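Local coordinates for protein malonyl-CoA decarboxylase (Rhodopseudomonas palustris, PDB 4KSA) that probably catalyses the decarboxylation of malonyl-CoA to acetyl-CoA and carbon dioxide, at residues Ser43-Leu46 / Leu47-Gly51; Asp79-Ala82 / Glu83-Pro87; Leu187-Ile190 / Ile191-Gln195; Ala362-Phe365 / Leu366-Gly370. One frame throughout, in Å; residues are numbered along the deposited sequence.

Contact 1: residues Ser43-Leu46 / Leu47-Gly51; sequences SETL and LSRRG
The last turn of helix 36-48 closes with a regular bond from Leu47 N to Ser43 O at 2.9 Å, and Arg49 N, where the backbone leaves helical angles, divides itself between Thr45 O at 2.9 Å and Leu46 O. Thr45 O is gripped twice. Besides Arg49 N it accepts Ser48 OG, 3.0 Å away, in the carbonyl plane on a lone pair. A chi1 of 80°, with OG between the backbone N and carbonyl carbon of Ser48, folds the hydroxyl back onto the preceding turn, and a short polar side chain suits this exposed place. Thr45 and Arg49 run side by side and point the same way, Thr45 CG2 meeting the edge of the guanidinium 4.1 Å from Arg49 NH1. That touch is loose; the arginine's charge is held by a salt bridge from NE to Glu430 of the second subunit. Leu46, an apolar chain suited to its buried place, packs against Leu58 of helix 52-68 and Leu122 of helix 118-126. The whole is a helix C-terminus with a serine bonded to the carbonyl three residues back, leading through a short turn to Gly51, N-cap of helix 52-68, in the helical N-terminal part of the chain.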
ATOM      1  N   SER A  43      18.039 -23.222  28.156  1.00 45.10           N
ATOM      2  CA  SER A  43      16.656 -23.604  27.919  1.00 48.80           C
ATOM      3  C   SER A  43      15.910 -23.635  29.260  1.00 49.81           C
ATOM      4  O   SER A  43      14.732 -23.286  29.338  1.00 51.67           O
ATOM      5  CB  SER A  43      16.594 -24.992  27.259  1.00 48.22           C
ATOM      6  OG  SER A  43      17.379 -25.028  26.080  1.00 51.22           O
ATOM      7  N   GLU A  44      16.611 -24.056  30.308  1.00 50.21           N
ATOM      8  CA  GLU A  44      16.039 -24.149  31.644  1.00 49.69           C
ATOM      9  C   GLU A  44      15.740 -22.775  32.252  1.00 49.51           C
ATOM     10  O   GLU A  44      14.720 -22.601  32.926  1.00 48.15           O
ATOM     11  CB  GLU A  44      16.985 -24.933  32.557  1.00 50.33           C
ATOM     12  CG  GLU A  44      16.991 -26.418  32.302  1.00 49.66           C
ATOM     13  CD  GLU A  44      15.640 -27.041  32.564  1.00 53.33           C
ATOM     14  OE1 GLU A  44      15.460 -28.236  32.239  1.00 52.34           O
ATOM     15  OE2 GLU A  44      14.755 -26.330  33.099  1.00 55.51           O
ATOM     16  N   THR A  45      16.634 -21.816  32.025  1.00 47.58           N
ATOM     17  CA  THR A  45      16.434 -20.468  32.524  1.00 49.04           C
ATOM     18  C   THR A  45      15.208 -19.921  31.782  1.00 50.42           C
ATOM     19  O   THR A  45      14.221 -19.527  32.401  1.00 52.98           O
ATOM     20  CB  THR A  45      17.651 -19.543  32.227  1.00 49.88           C
ATOM     21  OG1 THR A  45      18.845 -20.110  32.777  1.00 47.65           O
ATOM     22  CG2 THR A  45      17.430 -18.151  32.822  1.00 49.00           C
ATOM     23  N   LEU A  46      15.279 -19.917  30.453  1.00 50.33           N
ATOM     24  CA  LEU A  46      14.191 -19.436  29.609  1.00 48.81           C
ATOM     25  C   LEU A  46      12.844 -20.020  30.018  1.00 47.77           C
ATOM     26  O   LEU A  46      11.865 -19.297  30.189  1.00 46.89           O
ATOM     27  CB  LEU A  46      14.465 -19.790  28.149  1.00 49.14           C
ATOM     28  CG  LEU A  46      13.410 -19.336  27.142  1.00 51.60           C
ATOM     29  CD1 LEU A  46      13.310 -17.805  27.146  1.00 53.19           C
ATOM     30  CD2 LEU A  46      13.776 -19.847  25.757  1.00 52.75           C
ATOM     31  N   LEU A  47      12.791 -21.334  30.178  1.00 47.52           N
ATOM     32  CA  LEU A  47      11.551 -21.986  30.569  1.00 48.17           C
ATOM     33  C   LEU A  47      10.957 -21.475  31.883  1.00 50.30           C
ATOM     34  O   LEU A  47       9.741 -21.414  32.031  1.00 49.48           O
ATOM     35  CB  LEU A  47      11.764 -23.491  30.675  1.00 44.84           C
ATOM     36  CG  LEU A  47      11.589 -24.318  29.411  1.00 44.86           C
ATOM     37  CD1 LEU A  47      11.926 -25.777  29.696  1.00 43.73           C
ATOM     38  CD2 LEU A  47      10.154 -24.182  28.925  1.00 45.13           C
ATOM     39  N   SER A  48      11.814 -21.106  32.831  1.00 53.65           N
ATOM     40  CA  SER A  48      11.358 -20.643  34.144  1.00 56.01           C
ATOM     41  C   SER A  48      11.150 -19.138  34.211  1.00 57.50           C
ATOM     42  O   SER A  48      10.515 -18.631  35.140  1.00 58.43           O
ATOM     43  CB  SER A  48      12.370 -21.033  35.226  1.00 56.13           C
ATOM     44  OG  SER A  48      13.471 -20.129  35.234  1.00 55.62           O
ATOM     45  N   ARG A  49      11.698 -18.425  33.235  1.00 58.03           N
ATOM     46  CA  ARG A  49      11.575 -16.982  33.198  1.00 58.24           C
ATOM     47  C   ARG A  49      10.124 -16.503  33.251  1.00 59.22           C
ATOM     48  O   ARG A  49       9.205 -17.214  32.830  1.00 59.23           O
ATOM     49  CB  ARG A  49      12.232 -16.447  31.944  1.00 57.43           C
ATOM     50  CG  ARG A  49      12.781 -15.091  32.141  1.00 60.72           C
ATOM     51  CD  ARG A  49      13.913 -15.173  33.120  1.00 65.45           C
ATOM     52  NE  ARG A  49      14.254 -13.863  33.653  1.00 69.43           N
ATOM     53  CZ  ARG A  49      15.359 -13.612  34.342  1.00 69.85           C
ATOM     54  NH1 ARG A  49      16.226 -14.590  34.576  1.00 68.80           N
ATOM     55  NH2 ARG A  49      15.590 -12.385  34.793  1.00 71.63           N
ATOM     56  N   ARG A  50       9.930 -15.293  33.773  1.00 60.39           N
ATOM     57  CA  ARG A  50       8.604 -14.698  33.883  1.00 62.21           C
ATOM     58  C   ARG A  50       8.492 -13.354  33.150  1.00 61.79           C
ATOM     59  O   ARG A  50       7.437 -13.016  32.610  1.00 62.06           O
ATOM     60  CB  ARG A  50       8.230 -14.512  35.355  1.00 64.39           C
ATOM     61  CG  ARG A  50       7.704 -15.774  36.044  1.00 69.08           C
ATOM     62  CD  ARG A  50       7.271 -15.482  37.490  1.00 73.01           C
ATOM     63  NE  ARG A  50       8.221 -15.970  38.493  1.00 77.14           N
ATOM     64  CZ  ARG A  50       9.531 -15.717  38.496  1.00 79.96           C
ATOM     65  NH1 ARG A  50      10.299 -16.213  39.462  1.00 80.35           N
ATOM     66  NH2 ARG A  50      10.086 -14.980  37.537  1.00 82.37           N
ATOM     67  N   GLY A  51       9.580 -12.596  33.128  1.00 60.81           N
ATOM     68  CA  GLY A  51       9.558 -11.311  32.462  1.00 60.95           C
ATOM     69  C   GLY A  51       9.696 -11.408  30.956  1.00 60.64           C
ATOM     70  O   GLY A  51      10.554 -12.119  30.452  1.00 61.32           O
TER

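Contact 2: residues Asp79-Ala82 / Glu83-Pro87; sequences DALA and EQFGP
Phe85 turns the edge of its ring to the last turn of helix 71-83, with the carbonyl of Ala80 and Leu81 CA near the ring plane. Phe85 CD2 is the ring atom nearest Ala80 O, a placing compatible with the slightly positive rim of the ring. The ring gets there because CG stands anti to the carbonyl carbon of Phe85, chi1 -61°, which swings it back along the helix. Ala80 CB continues that edge, 4.4 Å from Phe85 CE2, while Leu81 CD2 lies well out of the ring plane, 4.2 Å from Phe85 CD2. Beside the ring, Gln84 reaches back with an extended chain that brings NE2 to 4.2 Å from Ala80 CB; the small methyl of alanine leaves room for both neighbours. The backbone fixes these placings. Ala80 O accepts from Gln84 N at 2.9 Å and from Phe85 N at 3.3 Å, while Glu83 N bonds to Asp79 O. Arg119 and Arg118 take the carbonyls of Leu81 and Gln84. With an alanine here in place of Phe85, Ala80 O and Leu81 CD2 would probably lose their aromatic neighbour and a gap would open toward Ser43 and Glu44 of helix 36-48. The arrangement is that of a helix C-terminus closed by a pi-turn bond, from Phe85 N to Ala80 O, with the aromatic side chain of Phe85 folded back to pack among the helices of the N-terminal part.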
ATOM      1  N   ASP A  79      19.053 -33.794  21.094  1.00 43.67           N
ATOM      2  CA  ASP A  79      18.804 -35.016  21.858  1.00 43.45           C
ATOM      3  C   ASP A  79      18.278 -34.654  23.237  1.00 43.05           C
ATOM      4  O   ASP A  79      17.411 -35.326  23.772  1.00 42.73           O
ATOM      5  CB  ASP A  79      20.073 -35.865  21.975  1.00 45.44           C
ATOM      6  CG  ASP A  79      20.291 -36.765  20.752  1.00 50.14           C
ATOM      7  OD1 ASP A  79      19.311 -37.381  20.286  1.00 50.24           O
ATOM      8  OD2 ASP A  79      21.437 -36.876  20.261  1.00 52.56           O
ATOM      9  N   ALA A  80      18.805 -33.572  23.800  1.00 43.95           N
ATOM     10  CA  ALA A  80      18.375 -33.089  25.107  1.00 43.48           C
ATOM     11  C   ALA A  80      16.879 -32.754  25.049  1.00 45.20           C
ATOM     12  O   ALA A  80      16.164 -32.933  26.040  1.00 46.69           O
ATOM     13  CB  ALA A  80      19.181 -31.841  25.509  1.00 38.54           C
ATOM     14  N   LEU A  81      16.404 -32.267  23.901  1.00 43.20           N
ATOM     15  CA  LEU A  81      14.994 -31.939  23.789  1.00 43.40           C
ATOM     16  C   LEU A  81      14.182 -33.211  23.926  1.00 43.96           C
ATOM     17  O   LEU A  81      13.055 -33.181  24.415  1.00 43.99           O
ATOM     18  CB  LEU A  81      14.665 -31.266  22.446  1.00 40.18           C
ATOM     19  CG  LEU A  81      15.298 -29.899  22.137  1.00 39.94           C
ATOM     20  CD1 LEU A  81      15.036 -29.537  20.689  1.00 37.10           C
ATOM     21  CD2 LEU A  81      14.762 -28.829  23.065  1.00 36.84           C
ATOM     22  N   ALA A  82      14.761 -34.335  23.518  1.00 44.98           N
ATOM     23  CA  ALA A  82      14.039 -35.597  23.589  1.00 47.84           C
ATOM     24  C   ALA A  82      13.985 -36.229  24.972  1.00 50.68           C
ATOM     25  O   ALA A  82      12.902 -36.637  25.416  1.00 51.78           O
ATOM     26  CB  ALA A  82      14.602 -36.591  22.594  1.00 47.21           C
ATOM     27  N   GLU A  83      15.123 -36.304  25.663  1.00 53.14           N
ATOM     28  CA  GLU A  83      15.129 -36.928  26.980  1.00 57.11           C
ATOM     29  C   GLU A  83      14.874 -36.002  28.166  1.00 55.83           C
ATOM     30  O   GLU A  83      14.135 -36.359  29.083  1.00 55.89           O
ATOM     31  CB  GLU A  83      16.430 -37.702  27.217  1.00 62.05           C
ATOM     32  CG  GLU A  83      17.658 -36.854  27.464  1.00 71.60           C
ATOM     33  CD  GLU A  83      18.851 -37.692  27.915  1.00 77.39           C
ATOM     34  OE1 GLU A  83      19.095 -38.766  27.307  1.00 80.42           O
ATOM     35  OE2 GLU A  83      19.550 -37.273  28.870  1.00 81.38           O
ATOM     36  N   GLN A  84      15.454 -34.812  28.159  1.00 53.37           N
ATOM     37  CA  GLN A  84      15.241 -33.919  29.284  1.00 53.18           C
ATOM     38  C   GLN A  84      13.986 -33.046  29.240  1.00 51.94           C
ATOM     39  O   GLN A  84      13.338 -32.829  30.265  1.00 52.98           O
ATOM     40  CB  GLN A  84      16.484 -33.057  29.479  1.00 54.13           C
ATOM     41  CG  GLN A  84      17.676 -33.911  29.882  1.00 58.18           C
ATOM     42  CD  GLN A  84      18.969 -33.148  29.911  1.00 60.97           C
ATOM     43  OE1 GLN A  84      19.079 -32.111  30.584  1.00 63.31           O
ATOM     44  NE2 GLN A  84      19.972 -33.655  29.182  1.00 59.14           N
ATOM     45  N   PHE A  85      13.615 -32.573  28.057  1.00 48.91           N
ATOM     46  CA  PHE A  85      12.465 -31.701  27.943  1.00 45.38           C
ATOM     47  C   PHE A  85      11.146 -32.322  27.524  1.00 44.98           C
ATOM     48  O   PHE A  85      10.338 -31.696  26.838  1.00 44.09           O
ATOM     49  CB  PHE A  85      12.823 -30.554  27.031  1.00 42.90           C
ATOM     50  CG  PHE A  85      13.950 -29.731  27.543  1.00 41.23           C
ATOM     51  CD1 PHE A  85      13.720 -28.716  28.461  1.00 39.55           C
ATOM     52  CD2 PHE A  85      15.245 -29.968  27.110  1.00 41.74           C
ATOM     53  CE1 PHE A  85      14.758 -27.940  28.941  1.00 40.55           C
ATOM     54  CE2 PHE A  85      16.303 -29.199  27.584  1.00 43.91           C
ATOM     55  CZ  PHE A  85      16.057 -28.177  28.504  1.00 43.34           C
ATOM     56  N   GLY A  86      10.921 -33.555  27.949  1.00 45.47           N
ATOM     57  CA  GLY A  86       9.664 -34.207  27.636  1.00 46.92           C
ATOM     58  C   GLY A  86       8.705 -33.885  28.771  1.00 47.86           C
ATOM     59  O   GLY A  86       8.984 -32.989  29.581  1.00 48.30           O
ATOM     60  N   PRO A  87       7.568 -34.583  28.869  1.00 48.73           N
ATOM     61  CA  PRO A  87       6.633 -34.287  29.963  1.00 50.46           C
ATOM     62  C   PRO A  87       7.193 -34.754  31.290  1.00 51.84           C
ATOM     63  O   PRO A  87       7.970 -35.703  31.321  1.00 52.85           O
ATOM     64  CB  PRO A  87       5.400 -35.092  29.583  1.00 49.11           C
ATOM     65  CG  PRO A  87       5.994 -36.295  28.917  1.00 49.32           C
ATOM     66  CD  PRO A  87       7.056 -35.670  28.018  1.00 48.36           C
TER

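Contact 3: residues Leu187-Ile190 / Ile191-Gln195; sequences LEKI and IRYEQ
Lys189 O is gripped by two backbone N-H groups, Arg192 N at 2.8 Å and Tyr193 N at 3.1 Å. Two flat groups also meet this oxygen with a face: it stands 3.4 Å above the plane of the Tyr193 ring, offset toward the rim, and 4.0 Å above the centre of the Arg192 guanidinium. The arginine returns over its own helix because its chain bends at chi3, 56°, and there its positive charge probably polarises the carbonyl. Across the turn, Lys189 and Arg192 cross obliquely, with Arg192 NH1 3.8 Å from Lys189 CB, while Tyr193 CE1 lies 4.0 Å from the same carbon. Tyrosine suits the spot, since its ring rests against the first carbon of the lysine side chain, CB, and its hydroxyl bonds to Glu227. Helix 184-193 follows strand 174-178, and with helix 202-209 it joins that strand to the antiparallel strand 214-220, an arrangement consistent with the opening strand-helix-helix-strand unit of the acetyltransferase (GNAT) fold. Its apolar flank fits this: Ile190 rests on Phe231 of strand 230-237, and Ile191 on Trp202 and Leu205. Glu188 leans outward to a salt bridge with Arg206 of the third subunit. Ile191 N makes the regular bond to Leu187 O at 3.0 Å. Past the helix end, Gln195 turns its side-chain NE2 back to the carbonyl of Tyr193, bonding to it from above the carbonyl plane.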
ATOM      1  N   LEU A 187      14.366 -12.342  -5.055  1.00 40.01           N
ATOM      2  CA  LEU A 187      14.892 -12.977  -6.255  1.00 42.19           C
ATOM      3  C   LEU A 187      16.189 -13.712  -5.971  1.00 42.96           C
ATOM      4  O   LEU A 187      16.476 -14.728  -6.592  1.00 43.57           O
ATOM      5  CB  LEU A 187      15.109 -11.950  -7.376  1.00 39.69           C
ATOM      6  CG  LEU A 187      13.802 -11.509  -8.046  1.00 40.44           C
ATOM      7  CD1 LEU A 187      14.147 -10.585  -9.165  1.00 40.54           C
ATOM      8  CD2 LEU A 187      13.005 -12.701  -8.580  1.00 37.23           C
ATOM      9  N   GLU A 188      16.959 -13.200  -5.024  1.00 44.55           N
ATOM     10  CA  GLU A 188      18.232 -13.810  -4.661  1.00 47.14           C
ATOM     11  C   GLU A 188      17.981 -15.213  -4.120  1.00 47.85           C
ATOM     12  O   GLU A 188      18.649 -16.168  -4.508  1.00 47.83           O
ATOM     13  CB  GLU A 188      18.937 -12.941  -3.619  1.00 49.06           C
ATOM     14  CG  GLU A 188      20.349 -13.351  -3.260  1.00 50.25           C
ATOM     15  CD  GLU A 188      21.112 -12.222  -2.561  1.00 53.69           C
ATOM     16  OE1 GLU A 188      21.931 -11.547  -3.233  1.00 56.17           O
ATOM     17  OE2 GLU A 188      20.887 -11.999  -1.350  1.00 52.83           O
ATOM     18  N   LYS A 189      17.006 -15.334  -3.225  1.00 48.51           N
ATOM     19  CA  LYS A 189      16.664 -16.628  -2.662  1.00 48.22           C
ATOM     20  C   LYS A 189      16.204 -17.548  -3.787  1.00 51.74           C
ATOM     21  O   LYS A 189      16.565 -18.716  -3.814  1.00 53.03           O
ATOM     22  CB  LYS A 189      15.542 -16.491  -1.635  1.00 42.89           C
ATOM     23  CG  LYS A 189      15.824 -15.566  -0.465  1.00 39.67           C
ATOM     24  CD  LYS A 189      14.567 -15.408   0.377  1.00 40.09           C
ATOM     25  CE  LYS A 189      14.686 -14.312   1.414  1.00 41.58           C
ATOM     26  NZ  LYS A 189      15.562 -14.646   2.576  1.00 43.83           N
ATOM     27  N   ILE A 190      15.413 -17.016  -4.716  1.00 55.96           N
ATOM     28  CA  ILE A 190      14.902 -17.798  -5.843  1.00 59.88           C
ATOM     29  C   ILE A 190      16.034 -18.384  -6.688  1.00 62.54           C
ATOM     30  O   ILE A 190      15.911 -19.474  -7.233  1.00 62.65           O
ATOM     31  CB  ILE A 190      13.990 -16.937  -6.767  1.00 60.05           C
ATOM     32  CG1 ILE A 190      12.669 -16.607  -6.068  1.00 59.55           C
ATOM     33  CG2 ILE A 190      13.700 -17.688  -8.066  1.00 60.28           C
ATOM     34  CD1 ILE A 190      11.737 -17.786  -5.939  1.00 59.04           C
ATOM     35  N   ILE A 191      17.139 -17.660  -6.796  1.00 66.56           N
ATOM     36  CA  ILE A 191      18.273 -18.136  -7.577  1.00 70.72           C
ATOM     37  C   ILE A 191      18.859 -19.389  -6.931  1.00 73.59           C
ATOM     38  O   ILE A 191      19.650 -20.094  -7.538  1.00 75.78           O
ATOM     39  CB  ILE A 191      19.377 -17.055  -7.685  1.00 70.71           C
ATOM     40  CG1 ILE A 191      18.816 -15.804  -8.375  1.00 72.66           C
ATOM     41  CG2 ILE A 191      20.558 -17.593  -8.470  1.00 69.04           C
ATOM     42  CD1 ILE A 191      19.809 -14.643  -8.503  1.00 72.24           C
ATOM     43  N   ARG A 192      18.461 -19.673  -5.699  1.00 76.87           N
ATOM     44  CA  ARG A 192      18.959 -20.846  -5.001  1.00 79.55           C
ATOM     45  C   ARG A 192      17.933 -21.978  -4.983  1.00 80.78           C
ATOM     46  O   ARG A 192      18.302 -23.148  -4.966  1.00 81.36           O
ATOM     47  CB  ARG A 192      19.354 -20.465  -3.574  1.00 80.84           C
ATOM     48  CG  ARG A 192      19.803 -21.635  -2.726  1.00 85.37           C
ATOM     49  CD  ARG A 192      20.327 -21.186  -1.366  1.00 89.17           C
ATOM     50  NE  ARG A 192      19.359 -20.392  -0.604  1.00 93.20           N
ATOM     51  CZ  ARG A 192      19.225 -19.069  -0.693  1.00 94.44           C
ATOM     52  NH1 ARG A 192      18.315 -18.438   0.044  1.00 92.51           N
ATOM     53  NH2 ARG A 192      20.010 -18.373  -1.511  1.00 95.56           N
ATOM     54  N   TYR A 193      16.651 -21.616  -5.011  1.00 82.70           N
ATOM     55  CA  TYR A 193      15.543 -22.579  -4.989  1.00 84.68           C
ATOM     56  C   TYR A 193      15.098 -23.056  -6.385  1.00 87.99           C
ATOM     57  O   TYR A 193      14.214 -23.912  -6.493  1.00 87.95           O
ATOM     58  CB  TYR A 193      14.309 -21.966  -4.309  1.00 81.69           C
ATOM     59  CG  TYR A 193      14.504 -21.371  -2.931  1.00 78.30           C
ATOM     60  CD1 TYR A 193      13.521 -20.546  -2.377  1.00 76.33           C
ATOM     61  CD2 TYR A 193      15.653 -21.625  -2.180  1.00 77.22           C
ATOM     62  CE1 TYR A 193      13.672 -19.991  -1.116  1.00 75.05           C
ATOM     63  CE2 TYR A 193      15.815 -21.070  -0.915  1.00 75.64           C
ATOM     64  CZ  TYR A 193      14.819 -20.255  -0.389  1.00 75.77           C
ATOM     65  OH  TYR A 193      14.969 -19.706   0.865  1.00 76.09           O
ATOM     66  N   GLU A 194      15.680 -22.499  -7.445  1.00 91.38           N
ATOM     67  CA  GLU A 194      15.294 -22.886  -8.801  1.00 95.13           C
ATOM     68  C   GLU A 194      15.516 -24.381  -9.028  1.00 97.50           C
ATOM     69  O   GLU A 194      16.612 -24.895  -8.778  1.00 97.92           O
ATOM     70  CB  GLU A 194      16.085 -22.076  -9.839  1.00 95.87           C
ATOM     71  CG  GLU A 194      15.793 -22.462 -11.298  1.00 96.31           C
ATOM     72  CD  GLU A 194      14.342 -22.225 -11.711  1.00 96.38           C
ATOM     73  OE1 GLU A 194      13.895 -22.850 -12.698  1.00 95.06           O
ATOM     74  OE2 GLU A 194      13.654 -21.408 -11.062  1.00 96.50           O
ATOM     75  N   GLN A 195      14.469 -25.060  -9.506  1.00 99.49           N
ATOM     76  CA  GLN A 195      14.507 -26.505  -9.771  1.00101.26           C
ATOM     77  C   GLN A 195      14.937 -26.868 -11.193  1.00102.02           C
ATOM     78  O   GLN A 195      16.095 -27.210 -11.435  1.00101.29           O
ATOM     79  CB  GLN A 195      13.135 -27.120  -9.485  1.00101.20           C
ATOM     80  CG  GLN A 195      12.680 -26.945  -8.047  1.00102.57           C
ATOM     81  CD  GLN A 195      13.731 -27.404  -7.047  1.00103.29           C
ATOM     82  OE1 GLN A 195      14.159 -28.561  -7.061  1.00103.76           O
ATOM     83  NE2 GLN A 195      14.153 -26.495  -6.173  1.00103.20           N
TER

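Contact 4: residues Ala362-Phe365 / Leu366-Gly370; sequences AAYF and LQAKG
Gln367 lays a face of its side-chain amide over the methyl of Ala363, OE1 3.8 Å and CD 3.9 Å from Ala363 CB. Its CG is anti to its own carbonyl carbon, chi1 -71°, and the chain runs extended from there back along the helix, on the exposed side where a polar end is at home. One turn round, Ala368 CB meets Tyr364 CD1 obliquely at 3.8 Å; a methyl fits close to the tyrosine, whose ring also meets those of Trp314 and Phe311. Tyr364 CD2 in turn stands 3.9 Å above the face of the Phe365 ring. This is the C-terminus of helix 347-367, where Ala363 O accepts both Gln367 N and Ala368 N, the latter at 3.0 Å as a pi-turn bond, and Ala368 N is shared with Tyr364 O at 2.9 Å. The helix end packs on strand 389-394, outermost in the mixed sheet within this chain, and its neighbour 411-416: buried Phe365 lies against Leu390 and Leu393 of the first and Val412 of the second. Leu366 adds CD1 at 3.8 Å from Phe365 CB and leans on Leu390 and Val444. Replacing Leu366 by a serine would probably open a gap beside Phe365 CB and deprive Leu390 and Val444 of an apolar partner. Lys369 curls back so that NZ makes weak bonds to the carbonyls of Leu366 and Gln367, where its charge would probably offset part of the negative end of the helix dipole.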
ATOM      1  N   ALA A 362      -0.711 -47.535 -14.607  1.00 53.23           N
ATOM      2  CA  ALA A 362      -2.113 -47.346 -14.253  1.00 52.24           C
ATOM      3  C   ALA A 362      -2.489 -48.034 -12.933  1.00 51.40           C
ATOM      4  O   ALA A 362      -3.210 -47.469 -12.116  1.00 50.39           O
ATOM      5  CB  ALA A 362      -2.999 -47.848 -15.376  1.00 52.39           C
ATOM      6  N   ALA A 363      -2.012 -49.254 -12.720  1.00 51.42           N
ATOM      7  CA  ALA A 363      -2.329 -49.952 -11.481  1.00 51.96           C
ATOM      8  C   ALA A 363      -1.605 -49.214 -10.360  1.00 52.85           C
ATOM      9  O   ALA A 363      -2.121 -49.089  -9.250  1.00 53.33           O
ATOM     10  CB  ALA A 363      -1.870 -51.398 -11.544  1.00 50.98           C
ATOM     11  N   TYR A 364      -0.404 -48.726 -10.661  1.00 51.98           N
ATOM     12  CA  TYR A 364       0.375 -47.967  -9.692  1.00 51.51           C
ATOM     13  C   TYR A 364      -0.488 -46.785  -9.216  1.00 50.27           C
ATOM     14  O   TYR A 364      -0.891 -46.699  -8.056  1.00 49.44           O
ATOM     15  CB  TYR A 364       1.653 -47.454 -10.362  1.00 51.29           C
ATOM     16  CG  TYR A 364       2.458 -46.494  -9.527  1.00 52.20           C
ATOM     17  CD1 TYR A 364       2.948 -46.868  -8.280  1.00 52.85           C
ATOM     18  CD2 TYR A 364       2.755 -45.217  -9.995  1.00 53.52           C
ATOM     19  CE1 TYR A 364       3.721 -45.997  -7.514  1.00 52.49           C
ATOM     20  CE2 TYR A 364       3.532 -44.333  -9.237  1.00 53.39           C
ATOM     21  CZ  TYR A 364       4.013 -44.734  -7.999  1.00 52.16           C
ATOM     22  OH  TYR A 364       4.802 -43.885  -7.261  1.00 51.21           O
ATOM     23  N   PHE A 365      -0.784 -45.891 -10.142  1.00 47.85           N
ATOM     24  CA  PHE A 365      -1.585 -44.727  -9.850  1.00 48.30           C
ATOM     25  C   PHE A 365      -2.957 -45.026  -9.282  1.00 49.97           C
ATOM     26  O   PHE A 365      -3.347 -44.445  -8.271  1.00 52.02           O
ATOM     27  CB  PHE A 365      -1.738 -43.889 -11.111  1.00 47.55           C
ATOM     28  CG  PHE A 365      -0.516 -43.105 -11.464  1.00 46.80           C
ATOM     29  CD1 PHE A 365      -0.040 -43.087 -12.767  1.00 46.71           C
ATOM     30  CD2 PHE A 365       0.129 -42.332 -10.502  1.00 46.24           C
ATOM     31  CE1 PHE A 365       1.056 -42.305 -13.112  1.00 47.13           C
ATOM     32  CE2 PHE A 365       1.223 -41.547 -10.835  1.00 45.34           C
ATOM     33  CZ  PHE A 365       1.689 -41.530 -12.142  1.00 46.40           C
ATOM     34  N   LEU A 366      -3.699 -45.924  -9.917  1.00 51.05           N
ATOM     35  CA  LEU A 366      -5.046 -46.220  -9.449  1.00 53.31           C
ATOM     36  C   LEU A 366      -5.201 -47.252  -8.347  1.00 55.71           C
ATOM     37  O   LEU A 366      -6.210 -47.241  -7.638  1.00 57.29           O
ATOM     38  CB  LEU A 366      -5.936 -46.614 -10.625  1.00 51.86           C
ATOM     39  CG  LEU A 366      -6.494 -45.473 -11.474  1.00 50.92           C
ATOM     40  CD1 LEU A 366      -5.401 -44.535 -11.888  1.00 53.07           C
ATOM     41  CD2 LEU A 366      -7.162 -46.048 -12.695  1.00 53.77           C
ATOM     42  N   GLN A 367      -4.217 -48.131  -8.178  1.00 57.71           N
ATOM     43  CA  GLN A 367      -4.321 -49.178  -7.162  1.00 60.07           C
ATOM     44  C   GLN A 367      -3.303 -49.125  -6.025  1.00 61.21           C
ATOM     45  O   GLN A 367      -3.628 -49.463  -4.892  1.00 61.15           O
ATOM     46  CB  GLN A 367      -4.259 -50.554  -7.837  1.00 61.47           C
ATOM     47  CG  GLN A 367      -5.501 -50.929  -8.645  1.00 64.64           C
ATOM     48  CD  GLN A 367      -5.231 -52.033  -9.666  1.00 68.40           C
ATOM     49  OE1 GLN A 367      -4.576 -53.040  -9.363  1.00 69.76           O
ATOM     50  NE2 GLN A 367      -5.744 -51.852 -10.882  1.00 68.03           N
ATOM     51  N   ALA A 368      -2.079 -48.707  -6.321  1.00 63.49           N
ATOM     52  CA  ALA A 368      -1.030 -48.631  -5.301  1.00 66.57           C
ATOM     53  C   ALA A 368      -1.290 -47.564  -4.230  1.00 69.09           C
ATOM     54  O   ALA A 368      -1.314 -46.364  -4.523  1.00 69.67           O
ATOM     55  CB  ALA A 368       0.324 -48.378  -5.967  1.00 65.79           C
ATOM     56  N   LYS A 369      -1.482 -48.003  -2.991  1.00 70.60           N
ATOM     57  CA  LYS A 369      -1.723 -47.073  -1.897  1.00 73.81           C
ATOM     58  C   LYS A 369      -0.475 -46.905  -1.025  1.00 75.58           C
ATOM     59  O   LYS A 369       0.514 -47.617  -1.196  1.00 75.49           O
ATOM     60  CB  LYS A 369      -2.901 -47.558  -1.050  1.00 72.03           C
ATOM     61  CG  LYS A 369      -4.200 -47.612  -1.818  1.00 72.26           C
ATOM     62  CD  LYS A 369      -4.622 -46.227  -2.257  1.00 74.25           C
ATOM     63  CE  LYS A 369      -5.819 -46.268  -3.197  1.00 75.50           C
ATOM     64  NZ  LYS A 369      -5.424 -46.532  -4.614  1.00 77.12           N
ATOM     65  N   GLY A 370      -0.522 -45.940  -0.112  1.00 77.37           N
ATOM     66  CA  GLY A 370       0.597 -45.709   0.780  1.00 80.14           C
ATOM     67  C   GLY A 370       0.374 -46.471   2.077  1.00 83.17           C
ATOM     68  O   GLY A 370      -0.619 -47.198   2.204  1.00 82.55           O
TER

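How the contacts relate
Contacts 1 and 2 meet directly, their centres 16 Å apart: the Phe85 ring of contact 2 rests on the helix of contact 1, with Phe85 CZ 3.5 Å from Ser43 CB and Phe85 CE1 3.6 Å from Leu47 CD1. Arg118 ties them further, pairing with Glu44 and with the carbonyl of Gln84. Contact 3, in the C-terminal domain, is centred 38 Å from contact 1 and 36 Å from contact 2. Contact 4 lies across the chain's centre from contacts 1 and 3; its nearest atoms to contact 3 are about 18 Å away. All four are helix ends, and all lie away from the magnesium-binding His162.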